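Local atomic coordinates of regulator of Ty1 transposition protein 107 (Saccharomyces cerevisiae, PDB entry 3T7K), a protein that binds the phosphorylated tail of histone H2A through its C-terminal pair of BRCT repeats during DNA damage repair. Residues V26-F31 / N61-P66. Sequence-based numbering, arbitrary orientation.
Sequences VCTGCF and NCIFAP
Phe64 lies opposite Cys27 and bonds to the residues on either side of it: its N donates to Val26 O, in the strand, at 3.0 Å in a nearly straight bond (170° at the hydrogen), and its O accepts from Thr28 N, just past the strand's end, again at 3.0 Å, almost in line with the carbonyl. Thr28 and Val26 thus flank Cys27 as parallel pairing requires. A weak bond runs from Val26 N to Cys62 O (3.4 Å). Val26 O and Phe64 O each also meet a CA-H, from Ile63 and Cys27 respectively. On the other edge of 61-66, Ile63 pairs through its backbone with Phe85 and Leu87. Cys27 O takes a weak bond from Lys73 NZ, and the Asn61 amide joins Lys24 N through OD1 and Asp22 O through ND2.

These are adjacent strands, 23-27 and 62-64, of the four-stranded parallel sheet of a BRCT domain, in the order 2-1-3-4. Where strand 23-27 ends, the chain enters the peptide-binding turn: Thr28 OG1, also bonded to Thr71 OG1, and Gly29 N hydrogen-bond a modified side chain of the bound peptide, consistent with the phosphoresidue of H2A. Gly29 suits its phi of 68°; a side chain here would probably crowd Pro66 CD.

The methyl CG2 of Thr28 faces Ile63 and Ala65 because OG1 lies opposite the backbone N (chi1 -175°); it presses tightly on Ile63 CD1 at 3.5 Å. Threonine can therefore serve ligand and core together. Replacing Ile63 with an alanine would probably leave this methyl and Val26 CG2 without the CD1 they share, opening a gap beside the peptide-binding threonine. On the opposite sheet face, Cys27 SG lies 3.9 Å from Phe64 CB and oblique to the ring, which packs onward against Phe91 and Ile92.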
ATOM      1  N   VAL C  26       2.707   5.379 -16.393  1.00 36.80           N
ATOM      2  CA  VAL C  26       3.909   5.733 -17.108  1.00 40.30           C
ATOM      3  C   VAL C  26       3.568   5.451 -18.558  1.00 36.99           C
ATOM      4  O   VAL C  26       2.667   4.672 -18.820  1.00 38.12           O
ATOM      5  CB  VAL C  26       5.156   4.933 -16.632  1.00 43.81           C
ATOM      6  CG1 VAL C  26       5.407   5.204 -15.152  1.00 40.29           C
ATOM      7  CG2 VAL C  26       4.969   3.448 -16.877  1.00 39.61           C
ATOM      8  N   CYS C  27       4.234   6.127 -19.490  1.00 34.80           N
ATOM      9  CA  CYS C  27       4.109   5.793 -20.899  1.00 38.94           C
ATOM     10  C   CYS C  27       5.384   5.105 -21.323  1.00 40.12           C
ATOM     11  O   CYS C  27       6.456   5.421 -20.807  1.00 42.39           O
ATOM     12  CB  CYS C  27       3.963   7.050 -21.734  1.00 43.89           C
ATOM     13  SG  CYS C  27       2.588   8.064 -21.194  1.00 50.91           S
ATOM     14  N   THR C  28       5.258   4.174 -22.257  1.00 40.33           N
ATOM     15  CA  THR C  28       6.411   3.502 -22.847  1.00 43.34           C
ATOM     16  C   THR C  28       6.062   3.373 -24.315  1.00 42.69           C
ATOM     17  O   THR C  28       4.911   3.080 -24.649  1.00 43.21           O
ATOM     18  CB  THR C  28       6.674   2.125 -22.176  1.00 43.73           C
ATOM     19  OG1 THR C  28       7.877   1.539 -22.694  1.00 43.26           O
ATOM     20  CG2 THR C  28       5.506   1.169 -22.398  1.00 37.92           C
ATOM     21  N   GLY C  29       7.020   3.647 -25.198  1.00 45.47           N
ATOM     22  CA  GLY C  29       6.717   3.676 -26.618  1.00 46.70           C
ATOM     23  C   GLY C  29       5.813   4.859 -26.969  1.00 45.99           C
ATOM     24  O   GLY C  29       5.150   4.852 -28.015  1.00 46.97           O
ATOM     25  N   CYS C  30       5.778   5.868 -26.094  1.00 47.12           N
ATOM     26  CA  CYS C  30       4.955   7.067 -26.325  1.00 44.17           C
ATOM     27  C   CYS C  30       5.262   8.239 -25.385  1.00 52.98           C
ATOM     28  O   CYS C  30       5.862   8.055 -24.317  1.00 50.26           O
ATOM     29  CB  CYS C  30       3.449   6.727 -26.337  1.00 46.49           C
ATOM     30  SG  CYS C  30       2.751   5.737 -24.934  1.00 45.49           S
ATOM     31  N   PHE C  31       4.869   9.444 -25.808  1.00 53.64           N
ATOM     32  CA  PHE C  31       4.968  10.652 -24.988  1.00 55.29           C
ATOM     33  C   PHE C  31       6.299  10.776 -24.252  1.00 56.11           C
ATOM     34  O   PHE C  31       6.333  11.008 -23.038  1.00 49.95           O
ATOM     35  CB  PHE C  31       3.827  10.681 -23.969  1.00 55.45           C
ATOM     36  CG  PHE C  31       2.453  10.585 -24.578  1.00 56.08           C
ATOM     37  CD1 PHE C  31       1.849  11.704 -25.138  1.00 60.69           C
ATOM     38  CD2 PHE C  31       1.746   9.385 -24.556  1.00 57.79           C
ATOM     39  CE1 PHE C  31       0.572  11.635 -25.678  1.00 54.49           C
ATOM     40  CE2 PHE C  31       0.459   9.305 -25.095  1.00 54.31           C
ATOM     41  CZ  PHE C  31      -0.125  10.435 -25.662  1.00 53.28           C
ATOM     42  N   ASN C  61      -0.787   2.448 -11.483  1.00 34.31           N
ATOM     43  CA  ASN C  61      -1.829   1.470 -11.766  1.00 33.11           C
ATOM     44  C   ASN C  61      -2.123   1.371 -13.256  1.00 29.02           C
ATOM     45  O   ASN C  61      -3.015   0.647 -13.673  1.00 32.00           O
ATOM     46  CB  ASN C  61      -3.110   1.803 -10.983  1.00 34.48           C
ATOM     47  CG  ASN C  61      -3.710   3.155 -11.369  1.00 35.27           C
ATOM     48  OD1 ASN C  61      -3.369   3.726 -12.400  1.00 31.77           O
ATOM     49  ND2 ASN C  61      -4.611   3.670 -10.531  1.00 38.74           N
ATOM     50  N   CYS C  62      -1.361   2.092 -14.065  1.00 30.89           N
ATOM     51  CA  CYS C  62      -1.684   2.211 -15.473  1.00 32.85           C
ATOM     52  C   CYS C  62      -0.444   2.284 -16.347  1.00 32.96           C
ATOM     53  O   CYS C  62       0.598   2.792 -15.940  1.00 35.86           O
ATOM     54  CB  CYS C  62      -2.535   3.473 -15.680  1.00 34.73           C
ATOM     55  SG  CYS C  62      -3.027   3.801 -17.378  1.00 37.62           S
ATOM     56  N   ILE C  63      -0.560   1.789 -17.569  1.00 33.67           N
ATOM     57  CA  ILE C  63       0.508   1.950 -18.537  1.00 37.04           C
ATOM     58  C   ILE C  63      -0.088   2.342 -19.867  1.00 33.08           C
ATOM     59  O   ILE C  63      -1.069   1.756 -20.298  1.00 33.86           O
ATOM     60  CB  ILE C  63       1.340   0.652 -18.712  1.00 37.00           C
ATOM     61  CG1 ILE C  63       2.315   0.811 -19.873  1.00 40.40           C
ATOM     62  CG2 ILE C  63       0.448  -0.541 -18.978  1.00 32.23           C
ATOM     63  CD1 ILE C  63       3.756   0.791 -19.439  1.00 42.00           C
ATOM     64  N   PHE C  64       0.487   3.363 -20.491  1.00 33.82           N
ATOM     65  CA  PHE C  64       0.123   3.741 -21.849  1.00 37.80           C
ATOM     66  C   PHE C  64       1.174   3.211 -22.808  1.00 36.32           C
ATOM     67  O   PHE C  64       2.357   3.475 -22.635  1.00 39.88           O
ATOM     68  CB  PHE C  64       0.041   5.261 -21.982  1.00 38.30           C
ATOM     69  CG  PHE C  64      -1.103   5.877 -21.205  1.00 34.58           C
ATOM     70  CD1 PHE C  64      -2.397   5.816 -21.690  1.00 36.58           C
ATOM     71  CD2 PHE C  64      -0.875   6.503 -19.993  1.00 34.74           C
ATOM     72  CE1 PHE C  64      -3.453   6.378 -20.972  1.00 32.88           C
ATOM     73  CE2 PHE C  64      -1.922   7.061 -19.272  1.00 40.01           C
ATOM     74  CZ  PHE C  64      -3.211   6.991 -19.763  1.00 35.46           C
ATOM     75  N   ALA C  65       0.732   2.470 -23.816  1.00 32.24           N
ATOM     76  CA  ALA C  65       1.632   1.907 -24.814  1.00 40.64           C
ATOM     77  C   ALA C  65       0.817   1.567 -26.041  1.00 40.37           C
ATOM     78  O   ALA C  65      -0.331   1.149 -25.931  1.00 36.79           O
ATOM     79  CB  ALA C  65       2.336   0.646 -24.274  1.00 35.41           C
ATOM     80  N   PRO C  66       1.411   1.752 -27.224  1.00 45.67           N
ATOM     81  CA  PRO C  66       0.770   1.407 -28.499  1.00 43.58           C
ATOM     82  C   PRO C  66       0.517  -0.086 -28.640  1.00 45.07           C
ATOM     83  O   PRO C  66      -0.432  -0.473 -29.324  1.00 49.26           O
ATOM     84  CB  PRO C  66       1.781   1.893 -29.546  1.00 46.10           C
ATOM     85  CG  PRO C  66       3.069   2.040 -28.804  1.00 50.13           C
ATOM     86  CD  PRO C  66       2.695   2.440 -27.412  1.00 43.95           C
TER